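Local coordinates for protein NH(3)-dependent NAD(+) synthetase (Francisella tularensis subsp. holarctica LVS, PDB 3FIU) that belongs to the NAD synthase family of the HUP clan and binds adenosine monophosphate, pyrophosphate, magnesium and sodium side by side in its nucleotide pocket, at residues E30-G35 with S47-T52; P192-G195 with G199-D202; T201-D204 with V208-Q211. All blocks are in the same frame, centred on the assembly; numbering follows the deposited sequence.

Interaction 1 of 3, residues E30-G35 with S47-T52; sequences EGFVIG and SLAVKT. With AMP (adenosine monophosphate), chain G.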
loop_
_atom_site.group_PDB
_atom_site.type_symbol
_atom_site.label_atom_id
_atom_site.label_comp_id
_atom_site.label_asym_id
_atom_site.label_seq_id
_atom_site.Cartn_x
_atom_site.Cartn_y
_atom_site.Cartn_z
ATOM N N GLU A 30 8.967 -6.422 17.787
ATOM C CA GLU A 30 9.437 -7.630 18.463
ATOM C C GLU A 30 10.017 -8.675 17.470
ATOM O O GLU A 30 10.822 -9.540 17.851
ATOM C CB GLU A 30 8.310 -8.213 19.329
ATOM C CG GLU A 30 7.955 -7.325 20.540
ATOM C CD GLU A 30 6.614 -7.679 21.188
ATOM O OE1 GLU A 30 6.213 -8.873 21.188
ATOM O OE2 GLU A 30 5.960 -6.746 21.708
ATOM N N GLY A 31 9.648 -8.572 16.189
ATOM C CA GLY A 31 10.016 -9.597 15.207
ATOM C C GLY A 31 9.370 -9.355 13.852
ATOM O O GLY A 31 9.033 -8.199 13.493
ATOM N N PHE A 32 9.140 -10.450 13.137
ATOM C CA PHE A 32 8.834 -10.414 11.726
ATOM C C PHE A 32 7.622 -11.235 11.373
ATOM O O PHE A 32 7.261 -12.205 12.054
ATOM C CB PHE A 32 10.022 -10.992 10.930
ATOM C CG PHE A 32 11.338 -10.305 11.210
ATOM C CD1 PHE A 32 12.284 -10.899 12.054
ATOM C CD2 PHE A 32 11.626 -9.063 10.628
ATOM C CE1 PHE A 32 13.502 -10.239 12.325
ATOM C CE2 PHE A 32 12.844 -8.410 10.866
ATOM C CZ PHE A 32 13.778 -8.999 11.745
ATOM N N VAL A 33 7.028 -10.861 10.251
ATOM C CA VAL A 33 6.055 -11.716 9.599
ATOM C C VAL A 33 6.351 -11.662 8.097
ATOM O O VAL A 33 6.830 -10.620 7.566
ATOM C CB VAL A 33 4.586 -11.327 9.972
ATOM C CG1 VAL A 33 4.228 -9.924 9.479
ATOM C CG2 VAL A 33 3.542 -12.386 9.446
ATOM N N ILE A 34 6.073 -12.774 7.421
ATOM C CA ILE A 34 6.414 -12.905 6.011
ATOM C C ILE A 34 5.403 -13.821 5.333
ATOM O O ILE A 34 4.963 -14.789 5.943
ATOM C CB ILE A 34 7.849 -13.421 5.832
ATOM C CG1 ILE A 34 8.228 -13.394 4.344
ATOM C CG2 ILE A 34 7.992 -14.852 6.364
ATOM C CD1 ILE A 34 9.706 -13.390 4.113
ATOM N N GLY A 35 4.981 -13.467 4.115
ATOM C CA GLY A 35 4.140 -14.365 3.317
ATOM C C GLY A 35 5.011 -15.366 2.555
ATOM O O GLY A 35 5.943 -14.967 1.829
ATOM N N SER A 47 14.157 -17.509 5.911
ATOM C CA SER A 47 15.363 -18.115 6.470
ATOM C C SER A 47 16.295 -17.088 7.148
ATOM O O SER A 47 16.808 -17.329 8.243
ATOM C CB SER A 47 16.123 -18.880 5.393
ATOM O OG SER A 47 15.301 -19.900 4.825
ATOM N N LEU A 48 16.508 -15.954 6.491
ATOM C CA LEU A 48 17.292 -14.867 7.093
ATOM C C LEU A 48 16.649 -14.346 8.372
ATOM O O LEU A 48 17.337 -14.149 9.391
ATOM C CB LEU A 48 17.498 -13.730 6.084
ATOM C CG LEU A 48 18.297 -14.052 4.807
ATOM C CD1 LEU A 48 18.117 -12.941 3.774
ATOM C CD2 LEU A 48 19.772 -14.254 5.107
ATOM N N ALA A 49 15.331 -14.115 8.330
ATOM C CA ALA A 49 14.614 -13.603 9.495
ATOM C C ALA A 49 14.821 -14.553 10.660
ATOM O O ALA A 49 15.164 -14.121 11.775
ATOM C CB ALA A 49 13.134 -13.471 9.210
ATOM N N VAL A 50 14.629 -15.847 10.396
ATOM C CA VAL A 50 14.776 -16.869 11.435
ATOM C C VAL A 50 16.161 -16.822 12.087
ATOM O O VAL A 50 16.275 -16.993 13.303
ATOM C CB VAL A 50 14.460 -18.280 10.914
ATOM C CG1 VAL A 50 14.823 -19.301 11.973
ATOM C CG2 VAL A 50 12.969 -18.364 10.593
ATOM N N LYS A 51 17.193 -16.562 11.285
ATOM C CA LYS A 51 18.574 -16.503 11.790
ATOM C C LYS A 51 18.862 -15.357 12.758
ATOM O O LYS A 51 19.834 -15.420 13.516
ATOM C CB LYS A 51 19.567 -16.441 10.635
ATOM C CG LYS A 51 19.716 -17.771 9.887
ATOM C CD LYS A 51 21.145 -18.019 9.486
ATOM C CE LYS A 51 21.308 -19.421 8.945
ATOM N NZ LYS A 51 21.177 -20.439 10.018
ATOM N N THR A 52 18.038 -14.308 12.745
ATOM C CA THR A 52 18.188 -13.214 13.718
ATOM C C THR A 52 17.889 -13.675 15.145
ATOM O O THR A 52 18.238 -12.989 16.096
ATOM C CB THR A 52 17.201 -12.027 13.457
ATOM O OG1 THR A 52 15.861 -12.449 13.731
ATOM C CG2 THR A 52 17.323 -11.470 12.032
HETATM P P AMP G . 5.997 -13.346 -6.590
HETATM O O1P AMP G . 7.318 -12.604 -6.682
HETATM O O2P AMP G . 4.845 -12.560 -7.238
HETATM O O3P AMP G . 5.969 -14.796 -6.925
HETATM O "O5'" AMP G . 5.545 -13.255 -5.030
HETATM C "C5'" AMP G . 5.744 -12.017 -4.315
HETATM C "C4'" AMP G . 5.543 -12.290 -2.834
HETATM O "O4'" AMP G . 4.152 -12.406 -2.509
HETATM C "C3'" AMP G . 6.127 -13.619 -2.375
HETATM O "O3'" AMP G . 7.525 -13.459 -2.172
HETATM C "C2'" AMP G . 5.367 -13.857 -1.074
HETATM O "O2'" AMP G . 5.975 -13.147 0.028
HETATM C "C1'" AMP G . 3.985 -13.279 -1.387
HETATM N N9 AMP G . 3.097 -14.380 -1.825
HETATM C C8 AMP G . 2.774 -14.724 -3.100
HETATM N N7 AMP G . 1.943 -15.799 -3.125
HETATM C C5 AMP G . 1.758 -16.169 -1.835
HETATM C C6 AMP G . 0.975 -17.216 -1.151
HETATM N N6 AMP G . 0.272 -18.126 -1.864
HETATM N N1 AMP G . 1.039 -17.214 0.193
HETATM C C2 AMP G . 1.756 -16.337 0.926
HETATM N N3 AMP G . 2.488 -15.330 0.374
HETATM C C4 AMP G . 2.501 -15.225 -0.985
#
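Ala49 sends its methyl group against the ring of Phe32, and this pair is a worked example of how a helix settles on a strand through small and large apolar side chains. The methyl carbon CB of Ala49 lies 3.9 Å from Phe32 CD1 and approaches the ring obliquely. Because the alanine is so short, the two backbones come close, with the CA atoms of Phe32 and Ala49 7.0 Å apart. On the strand side, Phe32 turns CG anti to its own carbonyl carbon (chi1 -56°), and the ring extends toward the last turn of the helix.

Strand 31-35, helix 40-51 and strand 56-60 form a beta-alpha-beta unit of the parallel sheet, as expected for the Rossmann-like HUP fold. Further along the strand, Gly35 reaches the nucleotide pocket, where its carbonyl O accepts a 2.6 Å hydrogen bond from O2' of AMP. Having no side chain, Gly35 also comes close to the base, its CA lying 3.5 Å from N3 of AMP.

Val50 turns away from Phe32 and packs on Thr56 and Ile83. At Thr52 the hydroxyl oxygen OG1 meets the edge of the phenyl ring, near its plane and 3.5 Å from Phe32 CE1. The same hydroxyl donates to Ala49 O at 2.7 Å, nearly in line with the C=O bond (161°), and accepts from Leu54 N. Ala49 O takes a second bond, 3.0 Å long, from Thr52 N, while Thr52 CG2 rests 4.0 Å from Phe32 CE1.

Interaction 2 of 3, residues P192-G195 with G199-D202; sequences PSAG and GQTD. With NA (sodium ion), chain I; MG (magnesium ion), chain F; POP (pyrophosphate 2-), chain H; AMP (adenosine monophosphate), chain G.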
loop_
_atom_site.group_PDB
_atom_site.type_symbol
_atom_site.label_atom_id
_atom_site.label_comp_id
_atom_site.label_asym_id
_atom_site.label_seq_id
_atom_site.Cartn_x
_atom_site.Cartn_y
_atom_site.Cartn_z
ATOM N N PRO A 192 10.663 -19.639 -11.067
ATOM C CA PRO A 192 10.070 -18.424 -10.478
ATOM C C PRO A 192 8.713 -18.107 -11.114
ATOM O O PRO A 192 8.568 -18.158 -12.339
ATOM C CB PRO A 192 11.103 -17.337 -10.817
ATOM C CG PRO A 192 12.417 -18.082 -10.794
ATOM C CD PRO A 192 12.066 -19.402 -11.470
ATOM N N SER A 193 7.706 -17.820 -10.287
ATOM C CA SER A 193 6.334 -17.746 -10.781
ATOM C C SER A 193 5.482 -16.935 -9.830
ATOM O O SER A 193 5.641 -17.054 -8.611
ATOM C CB SER A 193 5.745 -19.159 -10.907
ATOM O OG SER A 193 4.365 -19.094 -11.219
ATOM N N ALA A 194 4.559 -16.139 -10.363
ATOM C CA ALA A 194 3.639 -15.388 -9.497
ATOM C C ALA A 194 2.477 -16.278 -9.013
ATOM O O ALA A 194 1.654 -15.830 -8.214
ATOM C CB ALA A 194 3.098 -14.102 -10.232
ATOM N N GLY A 195 2.400 -17.514 -9.531
ATOM C CA GLY A 195 1.398 -18.514 -9.108
ATOM C C GLY A 195 -0.063 -18.311 -9.535
ATOM O O GLY A 195 -0.977 -18.908 -8.943
ATOM N N GLY A 199 1.699 -23.644 -14.514
ATOM C CA GLY A 199 2.671 -23.449 -15.577
ATOM C C GLY A 199 3.075 -22.009 -15.837
ATOM O O GLY A 199 3.925 -21.762 -16.698
ATOM N N GLN A 200 2.489 -21.042 -15.122
ATOM C CA GLN A 200 2.919 -19.647 -15.302
ATOM C C GLN A 200 4.367 -19.479 -14.837
ATOM O O GLN A 200 4.741 -19.981 -13.788
ATOM C CB GLN A 200 1.996 -18.658 -14.568
ATOM C CG GLN A 200 2.473 -17.206 -14.644
ATOM C CD GLN A 200 1.786 -16.246 -13.641
ATOM O OE1 GLN A 200 1.686 -16.524 -12.437
ATOM N NE2 GLN A 200 1.366 -15.092 -14.141
ATOM N N THR A 201 5.201 -18.801 -15.626
ATOM C CA THR A 201 6.568 -18.531 -15.179
ATOM C C THR A 201 6.911 -17.064 -15.387
ATOM O O THR A 201 6.482 -16.440 -16.368
ATOM C CB THR A 201 7.656 -19.401 -15.899
ATOM O OG1 THR A 201 7.744 -18.994 -17.277
ATOM C CG2 THR A 201 7.333 -20.897 -15.810
ATOM N N ASP A 202 7.688 -16.511 -14.461
ATOM C CA ASP A 202 8.100 -15.117 -14.560
ATOM C C ASP A 202 8.793 -14.819 -15.905
ATOM O O ASP A 202 8.560 -13.777 -16.521
ATOM C CB ASP A 202 9.087 -14.787 -13.456
ATOM C CG ASP A 202 8.450 -14.763 -12.071
ATOM O OD1 ASP A 202 7.243 -15.079 -11.922
ATOM O OD2 ASP A 202 9.192 -14.437 -11.126
HETATM NA NA NA I . 7.746 -14.249 -9.165
HETATM MG MG MG F . 6.514 -16.659 -6.648
HETATM P P1 POP H . 8.604 -15.852 -4.411
HETATM O O1 POP H . 9.032 -16.363 -3.057
HETATM O O2 POP H . 8.650 -14.352 -4.469
HETATM O O3 POP H . 7.223 -16.322 -4.844
HETATM O O POP H . 9.701 -16.363 -5.494
HETATM P P2 POP H . 9.574 -16.066 -7.072
HETATM O O4 POP H . 9.631 -14.565 -7.310
HETATM O O5 POP H . 10.820 -16.724 -7.593
HETATM O O6 POP H . 8.349 -16.689 -7.696
HETATM P P AMP G . 5.997 -13.346 -6.590
HETATM O O1P AMP G . 7.318 -12.604 -6.682
HETATM O O2P AMP G . 4.845 -12.560 -7.238
HETATM O O3P AMP G . 5.969 -14.796 -6.925
HETATM O "O5'" AMP G . 5.545 -13.255 -5.030
HETATM C "C5'" AMP G . 5.744 -12.017 -4.315
HETATM C "C4'" AMP G . 5.543 -12.290 -2.834
HETATM O "O4'" AMP G . 4.152 -12.406 -2.509
HETATM C "C3'" AMP G . 6.127 -13.619 -2.375
HETATM O "O3'" AMP G . 7.525 -13.459 -2.172
HETATM C "C2'" AMP G . 5.367 -13.857 -1.074
HETATM O "O2'" AMP G . 5.975 -13.147 0.028
HETATM C "C1'" AMP G . 3.985 -13.279 -1.387
HETATM N N9 AMP G . 3.097 -14.380 -1.825
HETATM C C8 AMP G . 2.774 -14.724 -3.100
HETATM N N7 AMP G . 1.943 -15.799 -3.125
HETATM C C5 AMP G . 1.758 -16.169 -1.835
HETATM C C6 AMP G . 0.975 -17.216 -1.151
HETATM N N6 AMP G . 0.272 -18.126 -1.864
HETATM N N1 AMP G . 1.039 -17.214 0.193
HETATM C C2 AMP G . 1.756 -16.337 0.926
HETATM N N3 AMP G . 2.488 -15.330 0.374
HETATM C C4 AMP G . 2.501 -15.225 -0.985
HETATM O O HOH W 1 4.908 -15.391 -13.107
HETATM O O HOH W 2 4.527 -16.750 -5.898
HETATM O O HOH W 3 6.500 -18.681 -6.548
HETATM O O HOH W 4 7.853 -11.565 -9.691
#
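Ser193 holds its hydroxyl trans to the backbone nitrogen (chi1 172°), which aims OG at Gln200 O, 2.7 Å away and well above the plane of that carbonyl. The same OG accepts from Gly195 N and closes an ST turn. Asp202 places CG anti to its carbonyl carbon (chi1 -70°), and its carboxylate straddles the sodium ion unevenly, OD2 at 2.4 Å and OD1 at 2.9 Å, while the hydroxyl of Tyr210 is hydrogen-bonded to OD2. A nearly straight bond, 2.8 Å from Asp202 N to Pro192 O, fixes the two loop arms together, and a water bridges Ala194 N and Asp202 OD1.

Held this way, Ser193 gives both its carbonyl oxygen and its N-H to the ligand site. Its O binds one magnesium ion at 2.2 Å, together with AMP O3P, pyrophosphate O3 and O6 and two waters, and its N donates to pyrophosphate O6 at 2.9 Å. That O6 and AMP O3P also bind the sodium, so the two metals share two phosphate oxygens. The Gln200 amide turns to Leu196 N and Glu205.

The contact folds the connection between helices 185-189 and 202-206 back on itself. Thr201 is the N-cap of helix 202-206, and Pro192 leans on Lys171 and Phe175 of helix 171-180.

Interaction 3 of 3, residues T201-D204 with V208-Q211; sequences TDED and VTYQ. With NA (sodium ion), chain I.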
loop_
_atom_site.group_PDB
_atom_site.type_symbol
_atom_site.label_atom_id
_atom_site.label_comp_id
_atom_site.label_asym_id
_atom_site.label_seq_id
_atom_site.Cartn_x
_atom_site.Cartn_y
_atom_site.Cartn_z
ATOM N N THR A 201 5.201 -18.801 -15.626
ATOM C CA THR A 201 6.568 -18.531 -15.179
ATOM C C THR A 201 6.911 -17.064 -15.387
ATOM O O THR A 201 6.482 -16.440 -16.368
ATOM C CB THR A 201 7.656 -19.401 -15.899
ATOM O OG1 THR A 201 7.744 -18.994 -17.277
ATOM C CG2 THR A 201 7.333 -20.897 -15.810
ATOM N N ASP A 202 7.688 -16.511 -14.461
ATOM C CA ASP A 202 8.100 -15.117 -14.560
ATOM C C ASP A 202 8.793 -14.819 -15.905
ATOM O O ASP A 202 8.560 -13.777 -16.521
ATOM C CB ASP A 202 9.087 -14.787 -13.456
ATOM C CG ASP A 202 8.450 -14.763 -12.071
ATOM O OD1 ASP A 202 7.243 -15.079 -11.922
ATOM O OD2 ASP A 202 9.192 -14.437 -11.126
ATOM N N GLU A 203 9.661 -15.733 -16.333
ATOM C CA GLU A 203 10.465 -15.487 -17.527
ATOM C C GLU A 203 9.606 -15.455 -18.797
ATOM O O GLU A 203 9.830 -14.593 -19.664
ATOM C CB GLU A 203 11.593 -16.504 -17.609
ATOM C CG GLU A 203 12.613 -16.304 -16.489
ATOM C CD GLU A 203 13.819 -17.205 -16.654
ATOM O OE1 GLU A 203 13.662 -18.274 -17.287
ATOM O OE2 GLU A 203 14.906 -16.852 -16.154
ATOM N N ASP A 204 8.593 -16.336 -18.867
ATOM C CA ASP A 204 7.605 -16.337 -19.955
ATOM C C ASP A 204 6.800 -15.062 -19.931
ATOM O O ASP A 204 6.421 -14.524 -20.974
ATOM C CB ASP A 204 6.592 -17.473 -19.794
ATOM C CG ASP A 204 7.041 -18.770 -20.416
ATOM O OD1 ASP A 204 8.256 -18.967 -20.641
ATOM O OD2 ASP A 204 6.150 -19.612 -20.677
ATOM N N VAL A 208 11.849 -12.328 -21.020
ATOM C CA VAL A 208 13.270 -12.074 -20.786
ATOM C C VAL A 208 13.668 -12.902 -19.587
ATOM O O VAL A 208 12.866 -13.069 -18.665
ATOM C CB VAL A 208 13.580 -10.555 -20.637
ATOM C CG1 VAL A 208 12.911 -9.930 -19.399
ATOM C CG2 VAL A 208 15.060 -10.296 -20.601
ATOM N N THR A 209 14.867 -13.470 -19.617
ATOM C CA THR A 209 15.289 -14.389 -18.568
ATOM C C THR A 209 15.874 -13.619 -17.396
ATOM O O THR A 209 16.310 -12.457 -17.537
ATOM C CB THR A 209 16.357 -15.396 -19.069
ATOM O OG1 THR A 209 17.562 -14.687 -19.381
ATOM C CG2 THR A 209 15.875 -16.169 -20.279
ATOM N N TYR A 210 15.881 -14.243 -16.225
ATOM C CA TYR A 210 16.544 -13.613 -15.088
ATOM C C TYR A 210 18.022 -13.412 -15.334
ATOM O O TYR A 210 18.594 -12.445 -14.838
ATOM C CB TYR A 210 16.303 -14.360 -13.764
ATOM C CG TYR A 210 14.935 -14.033 -13.175
ATOM C CD1 TYR A 210 13.868 -14.964 -13.240
ATOM C CD2 TYR A 210 14.689 -12.774 -12.586
ATOM C CE1 TYR A 210 12.589 -14.639 -12.708
ATOM C CE2 TYR A 210 13.440 -12.458 -12.056
ATOM C CZ TYR A 210 12.401 -13.387 -12.114
ATOM O OH TYR A 210 11.177 -13.035 -11.562
ATOM N N GLN A 211 18.649 -14.309 -16.092
ATOM C CA GLN A 211 20.087 -14.150 -16.346
ATOM C C GLN A 211 20.340 -12.870 -17.146
ATOM O O GLN A 211 21.279 -12.119 -16.845
ATOM C CB GLN A 211 20.701 -15.362 -17.053
ATOM C CG GLN A 211 22.250 -15.372 -16.957
ATOM C CD GLN A 211 22.754 -15.214 -15.516
ATOM O OE1 GLN A 211 22.388 -15.994 -14.627
ATOM N NE2 GLN A 211 23.579 -14.189 -15.275
HETATM NA NA NA I . 7.746 -14.249 -9.165
HETATM O O HOH W 5 17.733 -17.088 -16.352
HETATM O O HOH W 4 7.853 -11.565 -9.691
#
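Glu203 and Tyr210 bury the most surface here, and together they illustrate how a side chain from one helix can serve the start of the next. The glutamate chain runs out extended from CG (chi2 -173°), bringing OE2 to Tyr210 N at 2.8 Å in a nearly straight bond. The donor meets the anti side of the carboxylate, 33° out of its plane. A water joins the same oxygen to Gln211 N, so OE2 serves two backbone N-H groups at the opening of helix 210-218, one directly and one through the water, and its negative charge would probably be stabilised by the helix end. Glu203 crosses the ring at a slant, CG 3.7 Å from Tyr210 CD1.

At the far end of the ring the hydroxyl donates a very short 2.5 Å bond from Tyr210 OH to Asp202 OD2, which sits at the ring edge and in its plane. Tyr210 thereby acts as a second-shell partner of the sodium ligand. Between the backbones there is a weak bond, 3.3 Å from Val208 N to Glu203 O.

Thr209 is the N-cap of helix 210-218, and its backbone N is hydrogen-bonded to Glu212 OE1. Lys171 of helix 171-180 makes a cation-pi contact with Tyr210, while Val208 packs on helix 224-235 and on Met150 of helix 145-150.

In the fold
From the N terminus, interaction 1 comes first and is local, closing the strand-loop-helix excursion by packing the start of strand 31-35 on the end of helix 40-51 within the first beta-alpha-beta unit. Much later, interaction 2 closes a tight loop ahead of helix 202-206. Interaction 3 then opens on the segment where interaction 2 ends, sharing Thr201 and Asp202, and bridges that helix to helix 210-218. None nests within or crosses another. Interactions 2 and 3 have centres about 9 Å apart and touch where Pro192 CB meets Tyr210 CE1 at 3.6 Å. Interaction 1 lies on the opposite side of the chain's centre, its centre about 24 Å from that of interaction 2, yet AMP touches both.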